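Sulfur carrier protein ThiS adenylyltransferase (Escherichia coli, PDB 1ZUD) activates the sulfur carrier protein ThiS for thiamin biosynthesis, using ATP to adenylate the carboxyl group of its C-terminal glycine. Local coordinates at residues D16-D21 with S210-P215; A43-A48 with T92-D97; T131-N136 with P175-P180; G156-L161 with G198-L203. All blocks are in the same frame, centred on the assembly; numbering follows the deposited sequence.

Starting from the N terminus, segment 16-21 opens interaction 1, whose partner 210-215 comes so late that the other three contacts all fall within its span. Interaction 2 opens and closes first, joining helix 40-50 to the end of helix 83-94. Next come two contacts that cross: interaction 3 opens on helix 129-141 and interaction 4 on strand 155-161, before interaction 3 closes in the loop after helix 170-173 and interaction 4 on helix 191-210. That last helix also packs against helix 40-50, through Tyr46 and Ala202, so interactions 2 and 4 touch. The C-terminal end of helix 191-210 runs into 210-215, which closes interaction 1.

Interaction 1: residues D16-D21 with S210-P215; sequences DDIALD and SGIETP. With CA (calcium ion), chain I.
Ile18 and Ile212 carry the apolar part of this small contact, their side chains crossing obliquely. The modelled gap between their two CD1 atoms is too short to be trusted, and Ile18 was built in two conformers, so the contacts of Ile212 with Asp17 are the better guide. With chi1 at -70°, CG1 of Ile212 is anti to its own carbonyl carbon, and the branch extends along the backbone of the other segment: Ile212 CG1 lies 3.9 Å from Asp17 O, and Ile212 CD1 comes 4.2 Å from Asp17 CB. In the conformers given, Ile18 CD1 lies 3.7 Å from Ser210 OG, a contact to be read with the same caution, since Ser210 too has two conformers. Cutting Ile212 back to an alanine removes CG1 and CD1, and would probably leave Asp17 CB and the Ile18 side chain without their apolar neighbour.

No hydrogen bond joins the two segments; the polar groups look to other partners. Ser210 OG bonds back to Ile206 O in helix 191-210, and Asp17 OD1 makes a salt bridge to Lys225 of the second subunit.

Metal binding involves the far side of 16-21. Asp16 OD2 sits 2.4 Å from the calcium ion, which also takes Leu14 O and a water. Taken together, this is a buried seam between the link joining helices 10-13 and 19-27 and the exit of helix 191-210, placed at the homodimer interface of a ThiF-family enzyme.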
loop_
_atom_site.group_PDB
_atom_site.type_symbol
_atom_site.label_atom_id
_atom_site.label_comp_id
_atom_site.label_asym_id
_atom_site.label_seq_id
_atom_site.Cartn_x
_atom_site.Cartn_y
_atom_site.Cartn_z
ATOM N N ASP C 16 -19.034 8.198 8.176
ATOM C CA ASP C 16 -19.474 8.365 9.564
ATOM C C ASP C 16 -18.348 8.180 10.583
ATOM O O ASP C 16 -18.384 8.784 11.648
ATOM C CB ASP C 16 -20.624 7.414 9.892
ATOM C CG ASP C 16 -21.948 7.825 9.235
ATOM O OD1 ASP C 16 -22.936 7.135 9.502
ATOM O OD2 ASP C 16 -22.027 8.818 8.457
ATOM N N ASP C 17 -17.348 7.373 10.253
ATOM C CA ASP C 17 -16.186 7.157 11.128
ATOM C C ASP C 17 -15.347 8.419 11.336
ATOM O O ASP C 17 -14.646 8.552 12.340
ATOM C CB ASP C 17 -15.269 6.078 10.546
ATOM C CG ASP C 17 -15.850 4.684 10.669
ATOM O OD1 ASP C 17 -16.167 4.273 11.804
ATOM O OD2 ASP C 17 -15.986 3.994 9.635
ATOM N N ILE C 18 -15.402 9.352 10.398
ATOM C CA ILE C 18 -14.621 10.572 10.520
ATOM C C ILE C 18 -15.621 11.721 10.771
ATOM O O ILE C 18 -15.616 12.392 11.817
ATOM C CB ILE C 18 -13.831 10.858 9.214
ATOM C CG1 ILE C 18 -13.144 9.574 8.725
ATOM C CG2 ILE C 18 -12.805 11.940 9.453
ATOM C CD1 ILE C 18 -12.211 8.974 9.726
ATOM N N ALA C 19 -16.436 12.001 9.762
ATOM C CA ALA C 19 -17.478 13.004 9.919
ATOM C C ALA C 19 -16.949 14.393 10.306
ATOM O O ALA C 19 -15.748 14.655 10.201
ATOM C CB ALA C 19 -18.494 12.477 10.970
ATOM N N LEU C 20 -17.832 15.275 10.779
ATOM C CA LEU C 20 -17.408 16.628 11.139
ATOM C C LEU C 20 -16.501 16.615 12.374
ATOM O O LEU C 20 -15.506 17.328 12.417
ATOM C CB LEU C 20 -18.623 17.520 11.382
ATOM C CG LEU C 20 -19.342 17.922 10.093
ATOM C CD1 LEU C 20 -20.588 18.732 10.480
ATOM C CD2 LEU C 20 -18.409 18.716 9.157
ATOM N N ASP C 21 -16.817 15.788 13.357
ATOM C CA ASP C 21 -15.976 15.717 14.567
ATOM C C ASP C 21 -14.546 15.243 14.296
ATOM O O ASP C 21 -13.575 15.793 14.853
ATOM C CB ASP C 21 -16.551 14.723 15.594
ATOM C CG ASP C 21 -17.614 15.331 16.478
ATOM O OD1 ASP C 21 -17.556 16.564 16.727
ATOM O OD2 ASP C 21 -18.505 14.557 16.935
ATOM N N SER C 210 -7.974 10.546 14.357
ATOM C CA SER C 210 -9.411 10.789 14.360
ATOM C C SER C 210 -10.105 9.891 15.386
ATOM O O SER C 210 -11.286 9.989 15.596
ATOM C CB SER C 210 -9.982 10.565 12.957
ATOM O OG SER C 210 -9.770 9.234 12.554
ATOM N N GLY C 211 -9.359 9.010 16.030
ATOM C CA GLY C 211 -9.965 8.163 17.035
ATOM C C GLY C 211 -10.663 6.928 16.514
ATOM O O GLY C 211 -11.606 6.477 17.123
ATOM N N ILE C 212 -10.191 6.362 15.401
ATOM C CA ILE C 212 -10.792 5.175 14.839
ATOM C C ILE C 212 -10.139 3.956 15.458
ATOM O O ILE C 212 -8.934 3.795 15.414
ATOM C CB ILE C 212 -10.627 5.180 13.311
ATOM C CG1 ILE C 212 -11.531 6.287 12.738
ATOM C CG2 ILE C 212 -11.007 3.849 12.698
ATOM C CD1 ILE C 212 -11.195 6.659 11.365
ATOM N N GLU C 213 -10.950 3.083 16.034
ATOM C CA GLU C 213 -10.441 1.880 16.665
ATOM C C GLU C 213 -9.759 0.995 15.631
ATOM O O GLU C 213 -10.369 0.534 14.652
ATOM C CB GLU C 213 -11.584 1.108 17.332
ATOM C CG GLU C 213 -11.107 0.006 18.307
ATOM C CD GLU C 213 -12.224 -0.973 18.696
ATOM O OE1 GLU C 213 -12.315 -2.059 18.076
ATOM O OE2 GLU C 213 -13.015 -0.651 19.610
ATOM N N THR C 214 -8.493 0.716 15.864
ATOM C CA THR C 214 -7.754 -0.085 14.903
ATOM C C THR C 214 -6.613 -0.751 15.641
ATOM O O THR C 214 -6.214 -0.280 16.690
ATOM C CB THR C 214 -7.192 0.837 13.772
ATOM O OG1 THR C 214 -6.598 0.023 12.755
ATOM C CG2 THR C 214 -6.117 1.809 14.329
ATOM N N PRO C 215 -6.054 -1.838 15.093
ATOM C CA PRO C 215 -4.948 -2.459 15.852
ATOM C C PRO C 215 -3.622 -1.666 15.890
ATOM O O PRO C 215 -3.354 -0.790 15.051
ATOM C CB PRO C 215 -4.791 -3.835 15.188
ATOM C CG PRO C 215 -5.211 -3.560 13.720
ATOM C CD PRO C 215 -6.420 -2.630 13.892
HETATM CA CA CA I . -22.159 9.976 6.369
HETATM O O HOH W 1 -20.982 11.630 7.508
#

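Interaction 2: residues A43-A48 with T92-D97; sequences AALYLA and TQLNPD
Leu94 lays its CD2 methyl over the helix bearing Leu45 and Ala48, meeting three groups at once. Leu94 CD2 approaches Leu45 O at 3.6 Å and Ala48 CB at 4.0 Å. It also meets Leu45 CD2, and the two leucine side chains cross at about a right angle. CG of Leu94 is anti to the backbone N (chi1 174°), which sends the branch across to the other helix. Leu91, one turn earlier, extends the same apolar face.

Beside this patch Asn95, the first residue past helix 83-94, adds a polar clasp. Asn95 ND2 donates to Ala48 O at 3.0 Å in a fairly straight bond (163° at the hydrogen), with the oxygen close to the amide plane. The same nitrogen bonds Tyr9 OH, while Asn95 OD1 accepts from Asp97 N at 3.1 Å, closing an Asx turn. Held from both ends, the amide has little freedom to flip.

Helices 40-50 and 83-94 follow strands 30-34 and 54-58 and lead into strands 54-58 and 99-103. The contact therefore ties together the helices of two successive beta-alpha-beta crossovers, as is characteristic of the Rossmann-type fold of this family.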
loop_
_atom_site.group_PDB
_atom_site.type_symbol
_atom_site.label_atom_id
_atom_site.label_comp_id
_atom_site.label_asym_id
_atom_site.label_seq_id
_atom_site.Cartn_x
_atom_site.Cartn_y
_atom_site.Cartn_z
ATOM N N ALA C 43 3.514 10.013 2.421
ATOM C CA ALA C 43 2.818 10.237 3.693
ATOM C C ALA C 43 2.464 11.721 3.863
ATOM O O ALA C 43 1.342 12.083 4.256
ATOM C CB ALA C 43 3.678 9.760 4.890
ATOM N N ALA C 44 3.392 12.598 3.545
ATOM C CA ALA C 44 3.097 14.021 3.712
ATOM C C ALA C 44 1.961 14.485 2.743
ATOM O O ALA C 44 1.083 15.256 3.147
ATOM C CB ALA C 44 4.379 14.863 3.471
ATOM N N LEU C 45 1.991 14.011 1.496
ATOM C CA LEU C 45 0.983 14.394 0.497
ATOM C C LEU C 45 -0.397 13.995 1.013
ATOM O O LEU C 45 -1.324 14.777 0.967
ATOM C CB LEU C 45 1.235 13.684 -0.857
ATOM C CG LEU C 45 2.169 14.482 -1.786
ATOM C CD1 LEU C 45 2.832 13.543 -2.808
ATOM C CD2 LEU C 45 1.383 15.655 -2.432
ATOM N N TYR C 46 -0.537 12.754 1.470
ATOM C CA TYR C 46 -1.854 12.286 1.949
ATOM C C TYR C 46 -2.303 12.947 3.226
ATOM O O TYR C 46 -3.514 13.183 3.438
ATOM C CB TYR C 46 -1.870 10.750 2.123
ATOM C CG TYR C 46 -1.988 10.053 0.792
ATOM C CD1 TYR C 46 -0.860 9.460 0.196
ATOM C CD2 TYR C 46 -3.186 10.100 0.075
ATOM C CE1 TYR C 46 -0.912 8.952 -1.094
ATOM C CE2 TYR C 46 -3.273 9.554 -1.231
ATOM C CZ TYR C 46 -2.115 8.986 -1.802
ATOM O OH TYR C 46 -2.174 8.423 -3.050
ATOM N N LEU C 47 -1.356 13.194 4.118
ATOM C CA LEU C 47 -1.687 13.853 5.403
ATOM C C LEU C 47 -2.103 15.306 5.092
ATOM O O LEU C 47 -3.057 15.839 5.684
ATOM C CB LEU C 47 -0.480 13.763 6.334
ATOM C CG LEU C 47 -0.553 12.719 7.491
ATOM C CD1 LEU C 47 -1.786 11.801 7.455
ATOM C CD2 LEU C 47 0.738 11.953 7.509
ATOM N N ALA C 48 -1.395 15.954 4.170
ATOM C CA ALA C 48 -1.810 17.321 3.784
ATOM C C ALA C 48 -3.217 17.290 3.153
ATOM O O ALA C 48 -4.082 18.142 3.454
ATOM C CB ALA C 48 -0.833 17.914 2.779
ATOM N N THR C 92 2.012 23.354 0.185
ATOM C CA THR C 92 1.065 24.440 0.341
ATOM C C THR C 92 0.289 24.648 -0.953
ATOM O O THR C 92 -0.821 25.171 -0.900
ATOM C CB THR C 92 1.668 25.814 0.849
ATOM O OG1 THR C 92 1.668 26.791 -0.198
ATOM C CG2 THR C 92 3.007 25.645 1.436
ATOM N N GLN C 93 0.842 24.216 -2.090
ATOM C CA GLN C 93 0.122 24.338 -3.372
ATOM C C GLN C 93 -1.079 23.391 -3.342
ATOM O O GLN C 93 -2.167 23.688 -3.877
ATOM C CB GLN C 93 1.040 23.938 -4.539
ATOM C CG GLN C 93 2.001 25.034 -4.987
ATOM C CD GLN C 93 3.097 24.517 -5.889
ATOM O OE1 GLN C 93 2.865 23.677 -6.758
ATOM N NE2 GLN C 93 4.309 25.025 -5.690
ATOM N N LEU C 94 -0.874 22.225 -2.731
ATOM C CA LEU C 94 -1.949 21.253 -2.627
ATOM C C LEU C 94 -3.005 21.761 -1.634
ATOM O O LEU C 94 -4.220 21.744 -1.884
ATOM C CB LEU C 94 -1.362 19.919 -2.135
ATOM C CG LEU C 94 -2.389 18.827 -1.833
ATOM C CD1 LEU C 94 -3.097 18.357 -3.123
ATOM C CD2 LEU C 94 -1.659 17.674 -1.136
ATOM N N ASN C 95 -2.513 22.233 -0.491
ATOM C CA ASN C 95 -3.382 22.691 0.570
ATOM C C ASN C 95 -2.774 23.894 1.333
ATOM O O ASN C 95 -2.050 23.742 2.317
ATOM C CB ASN C 95 -3.688 21.520 1.535
ATOM C CG ASN C 95 -4.808 21.859 2.540
ATOM O OD1 ASN C 95 -5.204 23.010 2.656
ATOM N ND2 ASN C 95 -5.307 20.847 3.279
ATOM N N PRO C 96 -3.126 25.118 0.900
ATOM C CA PRO C 96 -2.645 26.363 1.508
ATOM C C PRO C 96 -3.335 26.721 2.804
ATOM O O PRO C 96 -3.049 27.744 3.379
ATOM C CB PRO C 96 -2.933 27.418 0.427
ATOM C CG PRO C 96 -4.205 26.904 -0.225
ATOM C CD PRO C 96 -3.995 25.373 -0.271
ATOM N N ASP C 97 -4.241 25.875 3.272
ATOM C CA ASP C 97 -4.998 26.172 4.483
ATOM C C ASP C 97 -4.507 25.493 5.753
ATOM O O ASP C 97 -5.083 25.640 6.824
ATOM C CB ASP C 97 -6.485 25.837 4.241
ATOM C CG ASP C 97 -7.097 26.722 3.133
ATOM O OD1 ASP C 97 -6.641 27.870 3.021
ATOM O OD2 ASP C 97 -8.004 26.296 2.400
#

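Interaction 3: residues T131-N136 with P175-P180; sequences TRQEIN and PDNQEP
Gln133 does nearly all the work across this contact, reaching from helix 129-141 to the carbonyl of Asp176. Gln133 NE2 donates to Asp176 O at 2.8 Å, the one hydrogen bond between the segments, and the bond is bent: 147° at the hydrogen, with the donor tilted well off the carbonyl plane. The chain bends at chi2 (-77°), which turns the amide toward Asp176 O; Gln133 CG, placed by chi1, lies 3.9 Å from that oxygen. NE2 has a second acceptor in Trp174 O, so a single amide nitrogen holds two peptide carbonyls of the chain that follows helix 170-173. Tyr170 and Arg171 of that short helix pack against the glutamine, and the zinc ion lies about 8 Å from its side chain.

Away from this buried grip the contact thins out. Asn177 OD1 comes no nearer than 4.5 Å to Gln133 CG, and Asn177 itself is exposed. The carboxylate of Asp176 takes no part in the grip: OD1 forms a salt bridge with Arg43 of the ThiS chain and accepts from Gly31 N of that chain.

A leucine at Gln133 would probably leave the carbonyls of Asp176 and Trp174 without this donor and let the loop drift from the helix. The chemistry implies a division of labour: Gln133 fixes the backbone of the loop, while the Asp176 carboxylate is turned over to the carrier protein that ThiF adenylates.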
loop_
_atom_site.group_PDB
_atom_site.type_symbol
_atom_site.label_atom_id
_atom_site.label_comp_id
_atom_site.label_asym_id
_atom_site.label_seq_id
_atom_site.Cartn_x
_atom_site.Cartn_y
_atom_site.Cartn_z
ATOM N N THR C 131 19.389 6.593 13.760
ATOM C CA THR C 131 18.362 7.610 13.855
ATOM C C THR C 131 17.019 7.002 14.315
ATOM O O THR C 131 16.310 7.585 15.132
ATOM C CB THR C 131 18.155 8.269 12.470
ATOM O OG1 THR C 131 19.421 8.753 12.013
ATOM C CG2 THR C 131 17.214 9.419 12.556
ATOM N N ARG C 132 16.658 5.841 13.768
ATOM C CA ARG C 132 15.421 5.220 14.159
ATOM C C ARG C 132 15.460 4.906 15.655
ATOM O O ARG C 132 14.460 5.106 16.344
ATOM C CB ARG C 132 15.166 3.933 13.346
ATOM C CG ARG C 132 14.808 4.171 11.829
ATOM C CD ARG C 132 14.766 2.846 11.062
ATOM N NE ARG C 132 14.433 3.008 9.643
ATOM C CZ ARG C 132 13.197 3.238 9.187
ATOM N NH1 ARG C 132 12.155 3.342 10.021
ATOM N NH2 ARG C 132 12.982 3.327 7.890
ATOM N N GLN C 133 16.583 4.420 16.168
ATOM C CA GLN C 133 16.599 4.153 17.621
ATOM C C GLN C 133 16.440 5.453 18.425
ATOM O O GLN C 133 15.727 5.477 19.451
ATOM C CB GLN C 133 17.905 3.449 18.034
ATOM C CG GLN C 133 18.060 2.093 17.405
ATOM C CD GLN C 133 17.191 1.039 18.083
ATOM O OE1 GLN C 133 16.384 1.356 18.960
ATOM N NE2 GLN C 133 17.345 -0.222 17.661
ATOM N N GLU C 134 17.047 6.555 17.938
ATOM C CA GLU C 134 16.961 7.822 18.661
ATOM C C GLU C 134 15.514 8.334 18.698
ATOM O O GLU C 134 15.061 8.860 19.697
ATOM C CB GLU C 134 17.909 8.918 18.051
ATOM C CG GLU C 134 18.478 9.852 19.164
ATOM C CD GLU C 134 19.004 11.242 18.710
ATOM O OE1 GLU C 134 19.535 11.374 17.588
ATOM O OE2 GLU C 134 18.912 12.205 19.509
ATOM N N ILE C 135 14.791 8.206 17.581
ATOM C CA ILE C 135 13.414 8.645 17.508
ATOM C C ILE C 135 12.507 7.825 18.446
ATOM O O ILE C 135 11.637 8.380 19.124
ATOM C CB ILE C 135 12.882 8.523 16.031
ATOM C CG1 ILE C 135 13.596 9.564 15.138
ATOM C CG2 ILE C 135 11.373 8.770 15.971
ATOM C CD1 ILE C 135 13.454 9.208 13.563
ATOM N N ASN C 136 12.711 6.509 18.444
ATOM C CA ASN C 136 11.953 5.621 19.279
ATOM C C ASN C 136 12.180 5.984 20.761
ATOM O O ASN C 136 11.224 6.026 21.553
ATOM C CB ASN C 136 12.386 4.180 19.043
ATOM C CG ASN C 136 11.758 3.202 20.057
ATOM O OD1 ASN C 136 10.576 2.917 19.994
ATOM N ND2 ASN C 136 12.568 2.704 21.005
ATOM N N PRO C 175 17.339 -4.859 18.786
ATOM C CA PRO C 175 18.298 -4.353 19.776
ATOM C C PRO C 175 19.454 -3.669 19.032
ATOM O O PRO C 175 20.162 -2.857 19.594
ATOM C CB PRO C 175 18.776 -5.625 20.511
ATOM C CG PRO C 175 17.651 -6.650 20.295
ATOM C CD PRO C 175 17.173 -6.328 18.864
ATOM N N ASP C 176 19.609 -3.969 17.745
ATOM C CA ASP C 176 20.730 -3.432 16.941
ATOM C C ASP C 176 20.743 -1.930 16.717
ATOM O O ASP C 176 19.691 -1.310 16.488
ATOM C CB ASP C 176 20.756 -4.094 15.551
ATOM C CG ASP C 176 20.315 -5.547 15.584
ATOM O OD1 ASP C 176 21.180 -6.447 15.604
ATOM O OD2 ASP C 176 19.086 -5.778 15.604
ATOM N N ASN C 177 21.946 -1.356 16.709
ATOM C CA ASN C 177 22.093 0.077 16.464
ATOM C C ASN C 177 22.639 0.338 15.044
ATOM O O ASN C 177 22.837 1.498 14.662
ATOM C CB ASN C 177 23.039 0.690 17.497
ATOM C CG ASN C 177 22.732 2.140 17.776
ATOM O OD1 ASN C 177 22.270 2.489 18.868
ATOM N ND2 ASN C 177 22.977 3.003 16.784
ATOM N N GLN C 178 22.874 -0.734 14.280
ATOM C CA GLN C 178 23.409 -0.654 12.903
ATOM C C GLN C 178 22.969 -1.920 12.172
ATOM O O GLN C 178 22.705 -2.930 12.817
ATOM C CB GLN C 178 24.950 -0.605 12.950
ATOM C CG GLN C 178 25.503 -1.565 14.061
ATOM C CD GLN C 178 27.008 -1.816 14.039
ATOM O OE1 GLN C 178 27.454 -2.929 14.327
ATOM N NE2 GLN C 178 27.793 -0.793 13.713
ATOM N N GLU C 179 22.846 -1.880 10.846
ATOM C CA GLU C 179 22.478 -3.114 10.131
ATOM C C GLU C 179 23.686 -4.058 10.195
ATOM O O GLU C 179 24.810 -3.623 10.469
ATOM C CB GLU C 179 22.086 -2.838 8.685
ATOM C CG GLU C 179 20.583 -2.577 8.512
ATOM C CD GLU C 179 20.257 -1.804 7.228
ATOM O OE1 GLU C 179 19.208 -2.074 6.586
ATOM O OE2 GLU C 179 21.053 -0.907 6.874
ATOM N N PRO C 180 23.481 -5.359 9.951
ATOM C CA PRO C 180 24.653 -6.254 10.043
ATOM C C PRO C 180 25.577 -6.433 8.821
ATOM O O PRO C 180 25.241 -6.055 7.695
ATOM C CB PRO C 180 24.031 -7.568 10.518
ATOM C CG PRO C 180 22.695 -7.577 9.789
ATOM C CD PRO C 180 22.215 -6.115 9.862
#

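Interaction 4: residues G156-L161 with G198-L203; sequences GQLMVL and GTLQAL
Torsions set the meeting of Leu158 with Leu200 and Gln201: a chi1 of 164° swings CG of Leu158 to the side opposite its backbone N, and chi2 near 71° then splits the two methyls between the helical residues. The contact belongs to the alpha/beta core of this Rossmann-type domain, where helix 191-210 packs on the face of the mixed sheet that strand 155-161 helps to build.

One methyl serves each partner. CD2 of Leu158 settles against Leu200 CB at 3.8 Å, the pair of side chains lying nearly perpendicular to each other. That contact is made close to the helix backbone. Leu200 also packs on Arg220 of strand 218-223 and on Phe222 of the second subunit, so the helix has the sheet of its own chain to one side and the dimer partner within reach.

Gln201 meets Leu158 through its aliphatic stem rather than its amide, and the two side chains pass at a slant. The glutamine chain is extended beyond CG (chi2 -176°), carrying the polar end past the leucine to NE2, which donates to Ile147 O and Asp124 O; two acceptors thus satisfy a buried nitrogen. Both Leu158 and Gln201 also touch Ala149 on strand 146-152, which widens the apolar patch. No hydrogen bond runs between strand and helix here, so the junction between these two segments is made by carbon packing alone. Closest on the Gln201 side is Leu158 CD1, resting 3.9 Å from Gln201 CG.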
loop_
_atom_site.group_PDB
_atom_site.type_symbol
_atom_site.label_atom_id
_atom_site.label_comp_id
_atom_site.label_asym_id
_atom_site.label_seq_id
_atom_site.Cartn_x
_atom_site.Cartn_y
_atom_site.Cartn_z
ATOM N N GLY C 156 8.771 -4.554 2.599
ATOM C CA GLY C 156 8.396 -3.446 3.477
ATOM C C GLY C 156 8.058 -3.949 4.876
ATOM O O GLY C 156 7.663 -5.108 5.001
ATOM N N GLN C 157 8.244 -3.095 5.891
ATOM C CA GLN C 157 7.933 -3.393 7.289
ATOM C C GLN C 157 7.220 -2.190 7.858
ATOM O O GLN C 157 7.610 -1.072 7.586
ATOM C CB GLN C 157 9.233 -3.659 8.099
ATOM C CG GLN C 157 10.058 -4.811 7.477
ATOM C CD GLN C 157 11.352 -5.189 8.262
ATOM O OE1 GLN C 157 11.881 -4.380 9.013
ATOM N NE2 GLN C 157 11.861 -6.405 8.036
ATOM N N LEU C 158 6.185 -2.412 8.672
ATOM C CA LEU C 158 5.458 -1.302 9.274
ATOM C C LEU C 158 4.958 -1.699 10.712
ATOM O O LEU C 158 4.563 -2.839 10.925
ATOM C CB LEU C 158 4.245 -0.993 8.389
ATOM C CG LEU C 158 3.125 -0.144 8.971
ATOM C CD1 LEU C 158 3.622 1.271 9.095
ATOM C CD2 LEU C 158 1.889 -0.205 8.037
ATOM N N MET C 159 4.986 -0.759 11.660
ATOM C CA MET C 159 4.455 -1.007 13.011
ATOM C C MET C 159 3.928 0.287 13.562
ATOM O O MET C 159 4.549 1.360 13.352
ATOM C CB MET C 159 5.535 -1.418 14.026
ATOM C CG MET C 159 6.613 -2.269 13.583
ATOM S SD MET C 159 7.697 -2.377 15.046
ATOM C CE MET C 159 9.112 -1.665 14.366
ATOM N N VAL C 160 2.831 0.197 14.316
ATOM C CA VAL C 160 2.250 1.359 15.025
ATOM C C VAL C 160 2.526 1.130 16.537
ATOM O O VAL C 160 2.038 0.134 17.125
ATOM C CB VAL C 160 0.742 1.473 14.827
ATOM C CG1 VAL C 160 0.254 2.704 15.602
ATOM C CG2 VAL C 160 0.397 1.618 13.290
ATOM N N LEU C 161 3.322 2.000 17.154
ATOM C CA LEU C 161 3.679 1.811 18.575
ATOM C C LEU C 161 3.083 2.955 19.357
ATOM O O LEU C 161 3.342 4.155 19.088
ATOM C CB LEU C 161 5.188 1.800 18.749
ATOM C CG LEU C 161 5.980 0.949 17.804
ATOM C CD1 LEU C 161 7.452 1.392 17.830
ATOM C CD2 LEU C 161 5.814 -0.474 18.196
ATOM N N GLY C 198 4.794 4.125 2.897
ATOM C CA GLY C 198 4.573 5.455 3.427
ATOM C C GLY C 198 3.110 5.852 3.400
ATOM O O GLY C 198 2.630 6.557 4.295
ATOM N N THR C 199 2.392 5.449 2.351
ATOM C CA THR C 199 0.956 5.766 2.281
ATOM C C THR C 199 0.242 5.067 3.460
ATOM O O THR C 199 -0.701 5.630 4.072
ATOM C CB THR C 199 0.355 5.287 0.923
ATOM O OG1 THR C 199 1.077 5.944 -0.113
ATOM C CG2 THR C 199 -1.147 5.682 0.781
ATOM N N LEU C 200 0.663 3.841 3.768
ATOM C CA LEU C 200 0.053 3.117 4.918
ATOM C C LEU C 200 0.363 3.834 6.241
ATOM O O LEU C 200 -0.451 3.821 7.133
ATOM C CB LEU C 200 0.556 1.675 4.980
ATOM C CG LEU C 200 -0.088 0.846 3.870
ATOM C CD1 LEU C 200 0.627 -0.539 3.804
ATOM C CD2 LEU C 200 -1.607 0.781 4.098
ATOM N N GLN C 201 1.554 4.429 6.372
ATOM C CA GLN C 201 1.864 5.239 7.539
ATOM C C GLN C 201 0.841 6.384 7.640
ATOM O O GLN C 201 0.362 6.666 8.717
ATOM C CB GLN C 201 3.252 5.859 7.418
ATOM C CG GLN C 201 4.344 4.848 7.640
ATOM C CD GLN C 201 5.688 5.522 7.602
ATOM O OE1 GLN C 201 6.221 5.737 6.518
ATOM N NE2 GLN C 201 6.234 5.876 8.772
ATOM N N ALA C 202 0.535 7.075 6.531
ATOM C CA ALA C 202 -0.487 8.150 6.594
ATOM C C ALA C 202 -1.850 7.609 7.087
ATOM O O ALA C 202 -2.556 8.245 7.884
ATOM C CB ALA C 202 -0.668 8.820 5.117
ATOM N N LEU C 203 -2.258 6.476 6.529
ATOM C CA LEU C 203 -3.495 5.838 6.910
ATOM C C LEU C 203 -3.520 5.615 8.456
ATOM O O LEU C 203 -4.512 5.908 9.119
ATOM C CB LEU C 203 -3.625 4.446 6.258
ATOM C CG LEU C 203 -5.032 3.957 5.802
ATOM C CD1 LEU C 203 -5.030 2.422 5.778
ATOM C CD2 LEU C 203 -6.231 4.513 6.577
#